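Local coordinates for protein peptide chain release factor RF2 (Thermus thermophilus, PDB 2IHR) that recognises the stop codons UGA and UAA on the ribosome and directs the termination of translation and release of the finished peptide, at residues A[310-315]-A[321-326]; A[328-331]-A[335-338]. All coordinates share one frame; numbering follows the deposited sequence.

Contact 1: residues A[310-315]-A[321-326]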
ATOM      1  N   GLN A 310     -17.220   3.477  -6.810  1.00 73.58           N
ATOM      2  CA  GLN A 310     -15.871   3.182  -7.270  1.00 63.48           C
ATOM      3  C   GLN A 310     -14.902   4.340  -7.160  1.00 61.82           C
ATOM      4  O   GLN A 310     -15.241   5.504  -7.440  1.00 59.60           O
ATOM      5  CB  GLN A 310     -15.858   2.763  -8.728  1.00 66.58           C
ATOM      6  CG  GLN A 310     -17.200   2.491  -9.362  1.00 77.77           C
ATOM      7  CD  GLN A 310     -18.017   3.738  -9.735  1.00 66.92           C
ATOM      8  OE1 GLN A 310     -17.479   4.802 -10.051  1.00 69.40           O
ATOM      9  NE2 GLN A 310     -19.342   3.575  -9.735  1.00 71.10           N
ATOM     10  N   ILE A 311     -13.688   4.009  -6.735  1.00 53.49           N
ATOM     11  CA  ILE A 311     -12.640   5.002  -6.720  1.00 50.70           C
ATOM     12  C   ILE A 311     -12.046   5.104  -8.162  1.00 51.86           C
ATOM     13  O   ILE A 311     -11.589   6.170  -8.589  1.00 54.44           O
ATOM     14  CB  ILE A 311     -11.552   4.608  -5.774  1.00 49.38           C
ATOM     15  CG1 ILE A 311     -10.964   3.258  -6.222  1.00 46.82           C
ATOM     16  CG2 ILE A 311     -12.107   4.604  -4.355  1.00 43.29           C
ATOM     17  CD1 ILE A 311      -9.694   2.924  -5.509  1.00 46.32           C
ATOM     18  N   ARG A 312     -12.088   4.016  -8.931  1.00 46.62           N
ATOM     19  CA  ARG A 312     -11.498   4.106 -10.249  1.00 43.97           C
ATOM     20  C   ARG A 312     -12.265   3.339 -11.289  1.00 41.55           C
ATOM     21  O   ARG A 312     -12.888   2.349 -10.951  1.00 48.25           O
ATOM     22  CB  ARG A 312     -10.010   3.655 -10.180  1.00 39.95           C
ATOM     23  CG  ARG A 312      -9.309   3.862 -11.517  1.00 42.80           C
ATOM     24  CD  ARG A 312      -8.022   3.238 -11.476  1.00 42.93           C
ATOM     25  NE  ARG A 312      -7.239   3.804 -10.407  1.00 43.56           N
ATOM     26  CZ  ARG A 312      -6.460   3.079  -9.643  1.00 47.58           C
ATOM     27  NH1 ARG A 312      -6.401   1.764  -9.863  1.00 41.84           N
ATOM     28  NH2 ARG A 312      -5.780   3.660  -8.659  1.00 37.45           N
ATOM     29  N   SER A 313     -12.281   3.811 -12.550  1.00 43.04           N
ATOM     30  CA  SER A 313     -13.000   3.074 -13.615  1.00 46.51           C
ATOM     31  C   SER A 313     -12.145   2.690 -14.802  1.00 51.30           C
ATOM     32  O   SER A 313     -11.296   3.487 -15.324  1.00 44.43           O
ATOM     33  CB  SER A 313     -14.240   3.817 -14.124  1.00 47.79           C
ATOM     34  OG  SER A 313     -15.306   3.692 -13.191  1.00 60.69           O
ATOM     35  N   TYR A 314     -12.367   1.439 -15.220  1.00 53.17           N
ATOM     36  CA  TYR A 314     -11.636   0.869 -16.336  1.00 56.75           C
ATOM     37  C   TYR A 314     -12.605   0.585 -17.439  1.00 52.89           C
ATOM     38  O   TYR A 314     -13.129  -0.512 -17.533  1.00 55.81           O
ATOM     39  CB  TYR A 314     -10.968  -0.425 -15.916  1.00 43.74           C
ATOM     40  CG  TYR A 314     -10.048  -0.301 -14.728  1.00 41.86           C
ATOM     41  CD1 TYR A 314     -10.562  -0.017 -13.445  1.00 41.34           C
ATOM     42  CD2 TYR A 314      -8.660  -0.526 -14.863  1.00 39.62           C
ATOM     43  CE1 TYR A 314      -9.742   0.033 -12.324  1.00 38.03           C
ATOM     44  CE2 TYR A 314      -7.821  -0.487 -13.741  1.00 37.88           C
ATOM     45  CZ  TYR A 314      -8.375  -0.219 -12.491  1.00 38.23           C
ATOM     46  OH  TYR A 314      -7.584  -0.297 -11.386  1.00 39.50           O
ATOM     47  N   VAL A 315     -12.842   1.546 -18.308  1.00 52.16           N
ATOM     48  CA  VAL A 315     -13.834   1.268 -19.322  1.00 56.84           C
ATOM     49  C   VAL A 315     -13.147   1.077 -20.646  1.00 59.10           C
ATOM     50  O   VAL A 315     -12.761   2.018 -21.323  1.00 55.01           O
ATOM     51  CB  VAL A 315     -15.002   2.351 -19.293  1.00 42.35           C
ATOM     52  CG1 VAL A 315     -14.517   3.601 -18.722  1.00 40.23           C
ATOM     53  CG2 VAL A 315     -15.617   2.547 -20.683  1.00 46.15           C
ATOM     54  N   VAL A 321      -8.922   4.592 -18.532  1.00 56.42           N
ATOM     55  CA  VAL A 321      -8.970   4.210 -17.123  1.00 51.17           C
ATOM     56  C   VAL A 321      -9.044   5.573 -16.438  1.00 50.59           C
ATOM     57  O   VAL A 321      -8.300   6.470 -16.763  1.00 46.68           O
ATOM     58  CB  VAL A 321      -7.722   3.470 -16.700  1.00 38.25           C
ATOM     59  CG1 VAL A 321      -7.544   3.568 -15.211  1.00 35.29           C
ATOM     60  CG2 VAL A 321      -7.889   1.992 -17.122  1.00 39.26           C
ATOM     61  N   LYS A 322      -9.964   5.712 -15.496  1.00 54.57           N
ATOM     62  CA  LYS A 322     -10.204   6.987 -14.856  1.00 53.16           C
ATOM     63  C   LYS A 322     -10.419   6.970 -13.340  1.00 57.39           C
ATOM     64  O   LYS A 322     -11.435   6.454 -12.819  1.00 50.17           O
ATOM     65  CB  LYS A 322     -11.429   7.578 -15.541  1.00 48.70           C
ATOM     66  CG  LYS A 322     -12.089   8.719 -14.838  1.00 46.76           C
ATOM     67  CD  LYS A 322     -11.299   9.938 -14.942  1.00 40.45           C
ATOM     68  CE  LYS A 322     -12.128  11.032 -14.425  1.00 52.29           C
ATOM     69  NZ  LYS A 322     -11.540  12.321 -14.938  1.00 71.99           N
ATOM     70  N   ASP A 323      -9.465   7.581 -12.650  1.00 54.00           N
ATOM     71  CA  ASP A 323      -9.524   7.663 -11.211  1.00 55.79           C
ATOM     72  C   ASP A 323     -10.406   8.827 -10.799  1.00 55.28           C
ATOM     73  O   ASP A 323     -10.046   9.988 -10.939  1.00 53.39           O
ATOM     74  CB  ASP A 323      -8.119   7.826 -10.624  1.00 53.99           C
ATOM     75  CG  ASP A 323      -8.087   7.573  -9.134  1.00 61.76           C
ATOM     76  OD1 ASP A 323      -8.586   8.441  -8.384  1.00 59.59           O
ATOM     77  OD2 ASP A 323      -7.584   6.506  -8.713  1.00 60.68           O
ATOM     78  N   HIS A 324     -11.565   8.500 -10.264  1.00 60.82           N
ATOM     79  CA  HIS A 324     -12.543   9.502  -9.819  1.00 59.70           C
ATOM     80  C   HIS A 324     -12.174  10.359  -8.588  1.00 60.72           C
ATOM     81  O   HIS A 324     -12.805  11.355  -8.317  1.00 57.90           O
ATOM     82  CB  HIS A 324     -13.843   8.780  -9.561  1.00 49.26           C
ATOM     83  CG  HIS A 324     -14.263   7.893 -10.693  1.00 43.99           C
ATOM     84  ND1 HIS A 324     -14.796   8.393 -11.868  1.00 52.67           N
ATOM     85  CD2 HIS A 324     -14.324   6.549 -10.792  1.00 52.75           C
ATOM     86  CE1 HIS A 324     -15.182   7.385 -12.630  1.00 49.76           C
ATOM     87  NE2 HIS A 324     -14.916   6.253 -12.007  1.00 45.97           N
ATOM     88  N   ARG A 325     -11.155   9.968  -7.842  1.00 63.56           N
ATOM     89  CA  ARG A 325     -10.773  10.741  -6.695  1.00 58.56           C
ATOM     90  C   ARG A 325      -9.739  11.757  -7.141  1.00 59.66           C
ATOM     91  O   ARG A 325      -9.897  12.971  -6.997  1.00 62.15           O
ATOM     92  CB  ARG A 325     -10.140   9.833  -5.650  1.00 53.41           C
ATOM     93  CG  ARG A 325     -10.980   8.689  -5.112  1.00 53.02           C
ATOM     94  CD  ARG A 325     -10.063   7.722  -4.322  1.00 54.90           C
ATOM     95  NE  ARG A 325      -9.061   7.164  -5.221  1.00 53.00           N
ATOM     96  CZ  ARG A 325      -8.008   6.456  -4.859  1.00 53.47           C
ATOM     97  NH1 ARG A 325      -7.779   6.183  -3.575  1.00 50.75           N
ATOM     98  NH2 ARG A 325      -7.168   6.029  -5.808  1.00 53.92           N
ATOM     99  N   THR A 326      -8.656  11.225  -7.685  1.00 56.88           N
ATOM    100  CA  THR A 326      -7.521  11.981  -8.159  1.00 49.50           C
ATOM    101  C   THR A 326      -7.842  12.715  -9.451  1.00 52.61           C
ATOM    102  O   THR A 326      -7.359  13.820  -9.727  1.00 52.77           O
ATOM    103  CB  THR A 326      -6.407  10.957  -8.337  1.00 66.47           C
ATOM    104  OG1 THR A 326      -5.238  11.392  -7.638  1.00 70.04           O
ATOM    105  CG2 THR A 326      -6.136  10.682  -9.788  1.00 54.69           C
TER
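An antiparallel beta hairpin, part of the large mixed sheet of release factor 2, pairs Arg312, Ser313 and Tyr314 with Asp323, Lys322 and Val321. Ser313 and Lys322 are its hydrogen-bonded pair: Ser313 N donates to Lys322 O at 2.8 Å and Lys322 N returns a bond to Ser313 O. The strand axes run 169° apart. Beyond the strand, His324 N still reaches Ile311 O.

Arg312, Tyr314, Val321 and Asp323 share one face of the hairpin. Arg312 keeps CG anti to the backbone N (chi1 -174°) and turns at chi3, which brings NE to Asp323 OD2 at 3.2 Å on the anti side of the carboxylate. Asp323 OD2 turns its syn lone pair to Arg325 NH2, 3.0 Å away, and lies in the plane of that guanidinium. The second oxygen, OD1, accepts Arg325 N and Thr326 N from opposite faces of the carboxylate; the bond from Arg325 N makes an Asx turn, and the one from Thr326 N extends it to an Asx motif, fixing the chain as it leaves the strand. An asparagine in place of Asp323 would probably leave the guanidinium groups of Arg312 and Arg325, which lie close together, without the negative charge between them. Arg312 has a second anionic partner in Glu183, and Arg325 NH1 is held by Pro182 O. The Arg325 guanidinium also lies with one face against Ile311 CD1, while Tyr314 CD2 touches Val321 CG2 at 3.5 Å.

On the face that carries Ser313, the imidazole of His324 comes in by its edge. There Ser313 OG, also hydrogen-bonded to Arg188 of the neighbouring strand, lies in the ring plane, 2.8 Å from His324 NE2.

Contact 2: residues A[328-331]-A[335-338]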
ATOM      1  N   LEU A 328      -7.020  11.628 -12.411  1.00 47.58           N
ATOM      2  CA  LEU A 328      -6.044  11.165 -13.412  1.00 37.75           C
ATOM      3  C   LEU A 328      -6.687  10.300 -14.459  1.00 48.18           C
ATOM      4  O   LEU A 328      -7.304   9.289 -14.141  1.00 53.23           O
ATOM      5  CB  LEU A 328      -4.975  10.337 -12.730  1.00 48.72           C
ATOM      6  CG  LEU A 328      -3.505  10.303 -13.180  1.00 50.71           C
ATOM      7  CD1 LEU A 328      -2.839   9.160 -12.475  1.00 53.41           C
ATOM      8  CD2 LEU A 328      -3.349  10.115 -14.621  1.00 44.61           C
ATOM      9  N   MET A 329      -6.575  10.687 -15.714  1.00 56.15           N
ATOM     10  CA  MET A 329      -7.160   9.859 -16.750  1.00 58.71           C
ATOM     11  C   MET A 329      -6.050   9.378 -17.695  1.00 54.30           C
ATOM     12  O   MET A 329      -5.247  10.178 -18.177  1.00 51.03           O
ATOM     13  CB  MET A 329      -8.244  10.637 -17.506  1.00 45.60           C
ATOM     14  CG  MET A 329      -8.172  10.468 -18.990  1.00 58.93           C
ATOM     15  SD  MET A 329      -9.749  10.226 -19.689  1.00 74.32           S
ATOM     16  CE  MET A 329      -9.669  11.206 -21.139  1.00 72.95           C
ATOM     17  N   ARG A 330      -6.026   8.070 -17.936  1.00 43.83           N
ATOM     18  CA  ARG A 330      -5.048   7.391 -18.806  1.00 52.25           C
ATOM     19  C   ARG A 330      -5.725   6.720 -20.001  1.00 55.68           C
ATOM     20  O   ARG A 330      -6.746   6.056 -19.843  1.00 62.81           O
ATOM     21  CB  ARG A 330      -4.291   6.307 -18.005  1.00 54.03           C
ATOM     22  CG  ARG A 330      -3.276   6.872 -17.081  1.00 47.34           C
ATOM     23  CD  ARG A 330      -2.333   5.852 -16.574  1.00 56.34           C
ATOM     24  NE  ARG A 330      -1.628   5.086 -17.609  1.00 54.99           N
ATOM     25  CZ  ARG A 330      -0.693   4.175 -17.339  1.00 59.15           C
ATOM     26  NH1 ARG A 330      -0.328   3.911 -16.085  1.00 54.09           N
ATOM     27  NH2 ARG A 330      -0.147   3.493 -18.313  1.00 59.97           N
ATOM     28  N   HIS A 331      -5.120   6.845 -21.181  1.00 63.99           N
ATOM     29  CA  HIS A 331      -5.688   6.269 -22.398  1.00 59.29           C
ATOM     30  C   HIS A 331      -5.196   4.899 -22.814  1.00 59.50           C
ATOM     31  O   HIS A 331      -5.632   4.360 -23.835  1.00 63.77           O
ATOM     32  CB  HIS A 331      -5.505   7.237 -23.550  1.00 57.51           C
ATOM     33  CG  HIS A 331      -6.640   8.200 -23.688  1.00 70.19           C
ATOM     34  ND1 HIS A 331      -6.585   9.498 -23.204  1.00 65.27           N
ATOM     35  CD2 HIS A 331      -7.897   8.023 -24.173  1.00 62.09           C
ATOM     36  CE1 HIS A 331      -7.762  10.076 -23.392  1.00 70.97           C
ATOM     37  NE2 HIS A 331      -8.574   9.202 -23.975  1.00 76.66           N
ATOM     38  N   ASN A 335      -1.945  -0.962 -20.412  1.00 43.58           N
ATOM     39  CA  ASN A 335      -0.700  -0.881 -19.656  1.00 48.47           C
ATOM     40  C   ASN A 335      -0.952  -0.871 -18.174  1.00 52.84           C
ATOM     41  O   ASN A 335      -0.204  -1.475 -17.399  1.00 52.59           O
ATOM     42  CB  ASN A 335       0.072   0.390 -19.994  1.00 49.17           C
ATOM     43  CG  ASN A 335       0.557   0.408 -21.396  1.00 54.88           C
ATOM     44  OD1 ASN A 335       1.065  -0.598 -21.893  1.00 62.75           O
ATOM     45  ND2 ASN A 335       0.432   1.548 -22.047  1.00 59.64           N
ATOM     46  N   VAL A 336      -1.983  -0.111 -17.785  1.00 59.49           N
ATOM     47  CA  VAL A 336      -2.389   0.010 -16.388  1.00 47.95           C
ATOM     48  C   VAL A 336      -2.614  -1.419 -15.959  1.00 50.13           C
ATOM     49  O   VAL A 336      -2.123  -1.887 -14.911  1.00 49.27           O
ATOM     50  CB  VAL A 336      -3.774   0.780 -16.257  1.00 50.10           C
ATOM     51  CG1 VAL A 336      -4.420   0.483 -14.905  1.00 43.71           C
ATOM     52  CG2 VAL A 336      -3.589   2.245 -16.387  1.00 46.40           C
ATOM     53  N   LEU A 337      -3.379  -2.114 -16.797  1.00 42.09           N
ATOM     54  CA  LEU A 337      -3.750  -3.468 -16.477  1.00 42.33           C
ATOM     55  C   LEU A 337      -2.619  -4.490 -16.464  1.00 49.40           C
ATOM     56  O   LEU A 337      -2.799  -5.632 -16.031  1.00 51.11           O
ATOM     57  CB  LEU A 337      -4.901  -3.900 -17.394  1.00 42.20           C
ATOM     58  CG  LEU A 337      -6.345  -3.474 -16.925  1.00 34.45           C
ATOM     59  CD1 LEU A 337      -7.362  -3.901 -17.914  1.00 28.76           C
ATOM     60  CD2 LEU A 337      -6.691  -4.119 -15.627  1.00 33.88           C
ATOM     61  N   ASP A 338      -1.433  -4.074 -16.866  1.00 49.34           N
ATOM     62  CA  ASP A 338      -0.345  -4.990 -16.909  1.00 49.21           C
ATOM     63  C   ASP A 338       0.730  -4.656 -15.858  1.00 53.41           C
ATOM     64  O   ASP A 338       1.848  -5.185 -15.883  1.00 53.60           O
ATOM     65  CB  ASP A 338       0.157  -4.947 -18.340  1.00 60.83           C
ATOM     66  CG  ASP A 338       1.390  -5.761 -18.561  1.00 55.20           C
ATOM     67  OD1 ASP A 338       1.377  -7.016 -18.466  1.00 58.30           O
ATOM     68  OD2 ASP A 338       2.371  -5.087 -18.842  1.00 53.29           O
TER
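Arg330 and Val336 meet by van der Waals packing of a methyl on a guanidinium: methyl CG2 of Val336 sits over one face of the Arg330 guanidinium, displaced toward its rim, with CZ 3.6 Å from CG2. The same methyl touches the chain leading to that group, Arg330 CD lying 3.8 Å from Val336 CG2. The arginine chain bends at chi3 (55°) and runs on extended at chi4, and it is a face of the guanidinium that meets the methyl. Asn335 adds a van der Waals contact through CB, 3.5 Å from Arg330 NH2, and the two side chains cross at about a right angle.

These contacts join edge strand 329-330 of the mixed sheet to the short helix 333-336 that follows it, through His331 and Asp332. Val336 also packs on Leu344 and Met139, from helices 342-353 and 127-145.

The polar bonds of Arg330 are made to residues around the pair. Its NH2 forms salt bridges with Asp332 and Asp340, and NH1 forms one with Asp343, an acidic setting likely to stabilise the positive charge. Asp332 OD2 also accepts a hydrogen bond from Asn335 ND2.

From the N-terminal end, strand 312-315 comes first and contact 1 closes the hairpin loop by pairing it with strand 320-323. The chain then turns again into strand 329-330, and contact 2 closes a second, shorter loop against helix 333-336. The two loops follow in series, neither nesting nor crossing, with centres about 10 Å apart. Strand 320-323 couples them: Val321 N lies 2.9 Å from Arg330 O and Asp323 N 3.1 Å from Leu328 O, probable hydrogen bonds that add the last strand to the sheet. Tyr314 CE2 also packs 3.7 Å from Val336 CG1, bringing the helix against the hairpin.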